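Long-range contacts in S-adenosylmethionine:2-demethylmenaquinone methyltransferase (Geobacillus kaustophilus, PDB 2PCN), which is a member of the aldolase/RraA family, with a compact alpha/beta fold, and probably works as a trimer: residues A[37-42]-A[59-64]; A[42-47]-A[117-122]. All coordinates share one frame; numbering follows the deposited sequence.

Contact 1: A[37-42]-A[59-64]; sequences VDVFED and LVVDGK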
# COMPACT_ATOMS: atom_id res chain seq x y z
N VAL A 37 23.04 8.19 -8.73
CA VAL A 37 22.82 8.03 -10.16
C VAL A 37 21.60 8.88 -10.51
O VAL A 37 20.56 8.77 -9.86
CB VAL A 37 22.52 6.56 -10.55
CG1 VAL A 37 22.32 6.47 -12.06
CG2 VAL A 37 23.64 5.65 -10.11
N ASP A 38 21.74 9.72 -11.53
CA ASP A 38 20.66 10.59 -11.97
C ASP A 38 20.31 10.20 -13.40
O ASP A 38 21.11 10.37 -14.31
CB ASP A 38 21.11 12.04 -11.89
CG ASP A 38 19.98 13.03 -12.09
OD1 ASP A 38 18.91 12.85 -11.48
OD2 ASP A 38 20.18 14.00 -12.85
N VAL A 39 19.10 9.66 -13.59
CA VAL A 39 18.67 9.22 -14.91
C VAL A 39 17.20 9.53 -15.18
O VAL A 39 16.48 10.02 -14.31
CB VAL A 39 18.84 7.69 -15.07
CG1 VAL A 39 20.30 7.30 -14.85
CG2 VAL A 39 17.94 6.96 -14.07
N PHE A 40 16.77 9.22 -16.40
CA PHE A 40 15.38 9.42 -16.80
C PHE A 40 14.98 8.30 -17.75
O PHE A 40 15.28 8.33 -18.95
CB PHE A 40 15.20 10.78 -17.49
CG PHE A 40 13.77 11.07 -17.86
CD1 PHE A 40 12.78 11.10 -16.89
CD2 PHE A 40 13.41 11.30 -19.18
CE1 PHE A 40 11.45 11.35 -17.23
CE2 PHE A 40 12.09 11.55 -19.53
CZ PHE A 40 11.10 11.57 -18.55
N GLU A 41 14.31 7.29 -17.19
CA GLU A 41 13.83 6.13 -17.93
C GLU A 41 14.93 5.36 -18.67
O GLU A 41 14.68 4.72 -19.69
CB GLU A 41 12.72 6.58 -18.90
CG GLU A 41 11.75 7.57 -18.24
CD GLU A 41 10.52 7.85 -19.08
OE1 GLU A 41 10.65 8.01 -20.31
OE2 GLU A 41 9.41 7.94 -18.50
N ASP A 42 16.15 5.43 -18.14
CA ASP A 42 17.30 4.74 -18.72
C ASP A 42 18.08 4.17 -17.53
O ASP A 42 18.29 4.87 -16.54
CB ASP A 42 18.17 5.73 -19.50
CG ASP A 42 19.17 5.04 -20.42
OD1 ASP A 42 20.07 4.33 -19.92
OD2 ASP A 42 19.05 5.21 -21.65
N LEU A 59 22.83 2.44 -3.16
CA LEU A 59 22.72 3.21 -4.39
C LEU A 59 21.40 3.97 -4.39
O LEU A 59 20.33 3.38 -4.22
CB LEU A 59 22.77 2.29 -5.62
CG LEU A 59 22.78 3.04 -6.96
CD1 LEU A 59 24.12 3.73 -7.14
CD2 LEU A 59 22.53 2.07 -8.09
N VAL A 60 21.47 5.29 -4.56
CA VAL A 60 20.28 6.12 -4.61
C VAL A 60 20.13 6.56 -6.06
O VAL A 60 21.03 7.18 -6.63
CB VAL A 60 20.42 7.37 -3.70
CG1 VAL A 60 19.15 8.21 -3.77
CG2 VAL A 60 20.69 6.93 -2.27
N VAL A 61 18.99 6.22 -6.65
CA VAL A 61 18.72 6.55 -8.05
C VAL A 61 17.54 7.50 -8.22
O VAL A 61 16.42 7.19 -7.81
CB VAL A 61 18.43 5.26 -8.86
CG1 VAL A 61 18.10 5.61 -10.30
CG2 VAL A 61 19.63 4.33 -8.79
N ASP A 62 17.79 8.66 -8.82
CA ASP A 62 16.71 9.59 -9.07
C ASP A 62 16.21 9.37 -10.49
O ASP A 62 16.85 9.79 -11.45
CB ASP A 62 17.17 11.04 -8.90
CG ASP A 62 16.03 12.03 -9.11
OD1 ASP A 62 14.89 11.58 -9.33
OD2 ASP A 62 16.27 13.25 -9.05
N GLY A 63 15.08 8.69 -10.61
CA GLY A 63 14.50 8.42 -11.91
C GLY A 63 13.38 9.38 -12.22
O GLY A 63 12.54 9.13 -13.09
N LYS A 64 13.35 10.50 -11.50
CA LYS A 64 12.34 11.53 -11.69
C LYS A 64 10.94 11.06 -11.34
O LYS A 64 9.96 11.71 -11.70
CB LYS A 64 12.37 12.02 -13.14
CG LYS A 64 13.76 12.45 -13.61
CD LYS A 64 14.34 13.52 -12.69
CE LYS A 64 15.79 13.81 -13.02
NZ LYS A 64 16.67 12.63 -12.81
O HOH W 1 12.96 6.86 -14.59

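Contact 2: A[42-47]-A[117-122]; sequences DNVLVR and SKKEGK. With ACT (acetate ion), chain B.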
# COMPACT_ATOMS: atom_id res chain seq x y z
N ASP A 42 16.15 5.43 -18.14
CA ASP A 42 17.30 4.74 -18.72
C ASP A 42 18.08 4.17 -17.53
O ASP A 42 18.29 4.87 -16.54
CB ASP A 42 18.17 5.73 -19.50
CG ASP A 42 19.17 5.04 -20.42
OD1 ASP A 42 20.07 4.33 -19.92
OD2 ASP A 42 19.05 5.21 -21.65
N ASN A 43 18.52 2.92 -17.60
CA ASN A 43 19.23 2.35 -16.46
C ASN A 43 20.63 1.79 -16.71
O ASN A 43 21.15 1.04 -15.89
CB ASN A 43 18.35 1.28 -15.78
CG ASN A 43 18.41 -0.08 -16.46
OD1 ASN A 43 18.81 -0.20 -17.62
ND2 ASN A 43 18.01 -1.12 -15.73
N VAL A 44 21.24 2.16 -17.83
CA VAL A 44 22.59 1.68 -18.12
C VAL A 44 23.55 2.11 -17.02
O VAL A 44 24.40 1.33 -16.59
CB VAL A 44 23.11 2.23 -19.46
CG1 VAL A 44 24.59 1.92 -19.62
CG2 VAL A 44 22.31 1.62 -20.61
N LEU A 45 23.42 3.36 -16.57
CA LEU A 45 24.28 3.86 -15.51
C LEU A 45 23.93 3.25 -14.16
O LEU A 45 24.77 3.21 -13.26
CB LEU A 45 24.21 5.39 -15.45
CG LEU A 45 24.84 6.03 -16.70
CD1 LEU A 45 24.67 7.54 -16.64
CD2 LEU A 45 26.31 5.65 -16.77
N VAL A 46 22.69 2.80 -14.01
CA VAL A 46 22.29 2.16 -12.76
C VAL A 46 23.06 0.84 -12.71
O VAL A 46 23.62 0.47 -11.68
CB VAL A 46 20.77 1.86 -12.72
CG1 VAL A 46 20.42 1.12 -11.44
CG2 VAL A 46 19.99 3.17 -12.81
N ARG A 47 23.08 0.13 -13.83
CA ARG A 47 23.79 -1.14 -13.89
C ARG A 47 25.29 -0.96 -13.66
O ARG A 47 25.89 -1.68 -12.87
CB ARG A 47 23.57 -1.83 -15.24
CG ARG A 47 24.42 -3.08 -15.41
CD ARG A 47 23.84 -4.03 -16.43
NE ARG A 47 24.51 -5.33 -16.37
CZ ARG A 47 23.95 -6.48 -16.74
NH1 ARG A 47 22.71 -6.50 -17.21
NH2 ARG A 47 24.64 -7.61 -16.63
N SER A 117 13.47 -0.33 -19.07
CA SER A 117 13.89 1.04 -19.31
C SER A 117 14.79 1.10 -20.54
O SER A 117 15.27 0.07 -21.02
CB SER A 117 14.64 1.59 -18.09
OG SER A 117 15.71 0.74 -17.73
N LYS A 118 15.02 2.31 -21.04
CA LYS A 118 15.89 2.50 -22.19
C LYS A 118 17.31 2.09 -21.82
O LYS A 118 17.66 2.05 -20.64
CB LYS A 118 15.86 3.97 -22.64
CG LYS A 118 14.55 4.37 -23.29
CD LYS A 118 14.57 5.82 -23.74
CE LYS A 118 13.34 6.14 -24.57
NZ LYS A 118 12.08 5.81 -23.86
N LYS A 119 18.12 1.78 -22.83
CA LYS A 119 19.49 1.36 -22.60
C LYS A 119 20.45 2.22 -23.43
O LYS A 119 21.31 1.69 -24.15
CB LYS A 119 19.65 -0.12 -22.97
CG LYS A 119 18.75 -1.07 -22.17
CD LYS A 119 19.27 -1.25 -20.75
CE LYS A 119 18.37 -2.16 -19.92
NZ LYS A 119 17.05 -1.52 -19.62
N GLU A 120 20.33 3.53 -23.30
CA GLU A 120 21.16 4.46 -24.06
C GLU A 120 22.35 5.02 -23.28
O GLU A 120 23.30 5.52 -23.88
CB GLU A 120 20.29 5.60 -24.58
CG GLU A 120 19.05 5.10 -25.30
CD GLU A 120 18.24 6.21 -25.92
OE1 GLU A 120 17.92 7.19 -25.22
OE2 GLU A 120 17.91 6.10 -27.12
N GLY A 121 22.30 4.93 -21.96
CA GLY A 121 23.40 5.43 -21.16
C GLY A 121 23.31 6.90 -20.80
O GLY A 121 24.28 7.49 -20.32
N LYS A 122 22.15 7.51 -21.03
CA LYS A 122 21.96 8.92 -20.71
C LYS A 122 21.84 9.05 -19.19
O LYS A 122 21.39 8.12 -18.51
CB LYS A 122 20.71 9.45 -21.41
CG LYS A 122 20.79 9.29 -22.93
CD LYS A 122 19.48 9.62 -23.63
CE LYS A 122 19.17 11.10 -23.60
NZ LYS A 122 18.06 11.43 -24.54
C ACT B . 15.27 -2.99 -16.87
O ACT B . 16.07 -3.80 -17.29
OXT ACT B . 15.11 -1.93 -17.45
CH3 ACT B . 14.47 -3.29 -15.62
O HOH W 2 21.62 5.34 -17.96
O HOH W 3 17.69 7.30 -22.51

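Contact 1: A[37-42]-A[59-64]
Backbone hydrogen bonds join V37 to the neighbouring parallel strand: V37 N reaches V60 O at 3.1 Å, and D62 N bonds back to V37 O. One step on, V39 N gives its hydrogen to D62 O, completing the D38–D62 bridge. These are adjacent strands of a beta-alpha-beta unit, and beta-branched valines suit their extended backbone. Apolar groups meet under helix 44-52, where V37 CG2 touches L59 CD1 at 3.6 Å and both residues pack on A49. V39, just past the strand, adds a contact from CG2 to V61 CG1 at 4.0 Å.

D38 and D62 lie on the other face, and K64 reaches them. The two aspartates run alongside each other, carboxylate planes 47° apart, with D38 OD1 3.6 Å from D62 OD2. The chain of K64, bent at chi2 (-56°) and chi4 (-63°), folds back so that NZ forms a salt bridge with D38 OD1 at 2.6 Å, from above the carboxylate plane. NZ also hydrogen-bonds V39 O at 3.0 Å, from above the carbonyl plane. K64 CG packs obliquely against F40 CD1. D62 OD1 accepts from K64 N in an Asx turn. The ammonium probably offsets the repulsion between the aspartates, while also satisfying a carbonyl just past the strand end.

Contact 2: A[42-47]-A[117-122]
A chi1 of -165° swings the CG of D42 away from its own N and turns the carboxylate into the loop 117-122, while K119, bent at chi2 (-75°) and chi4, curls its ammonium back to N43. D42 OD2 takes the N-H of E120 on its syn lone pair at 2.7 Å; OD1 receives G121 N at 3.1 Å, also on the syn side but out of plane. V44 N approaches the same OD1 nearly along the C-O axis, with an N-H...O angle of 170°, closing an Asx turn at the start of helix 44-52. An aspartate suits this place because its two oxygens can serve loop and helix together. Water links OD1 to L45 N and K122 O, and a second water joins OD2 to E120 OE1.

A backbone bond from N43 N to K118 O keeps the segments together beside this carboxylate. V44 CG2 presses on the backbone of K119, 3.5 Å from its CA, and V44 CB lies 3.6 Å from the CA of G121, whose backbone angles call for glycine. K119 NZ makes a weak bond to N43 OD1 and a firmer one to S117 O; the asparagine's ND2 is held by L71 O. The N-H donors around D42 would probably stabilise its negative charge. K119 NZ, with the S117 N-H and hydroxyl, gives OXT of an acetate, probably from the crystallisation liquor, three donors, and its O a weak one, which suits an anion.

How the contacts relate
Contacts 1 and 2 share D42 and lie about 9 Å apart, centre to centre, on the same side of the chain's centre. The turn after strand 30-38 leads directly from one to the other: E41 O probably accepts a hydrogen bond from K118 N at 2.8 Å, tying the loop 117-122 to the end of contact 1. Helix 44-52, which starts in contact 2, is the crossover between the paired strands of contact 1; V46 CG2 reaches V61 CG1 at 4.0 Å. The D42 turn thus joins the contacts along the chain, while the loop, distant in sequence, meets it through E41 O and D42. The acetate belongs to contact 2, where S117 and K119 bind it, and not to the charged cluster of contact 1.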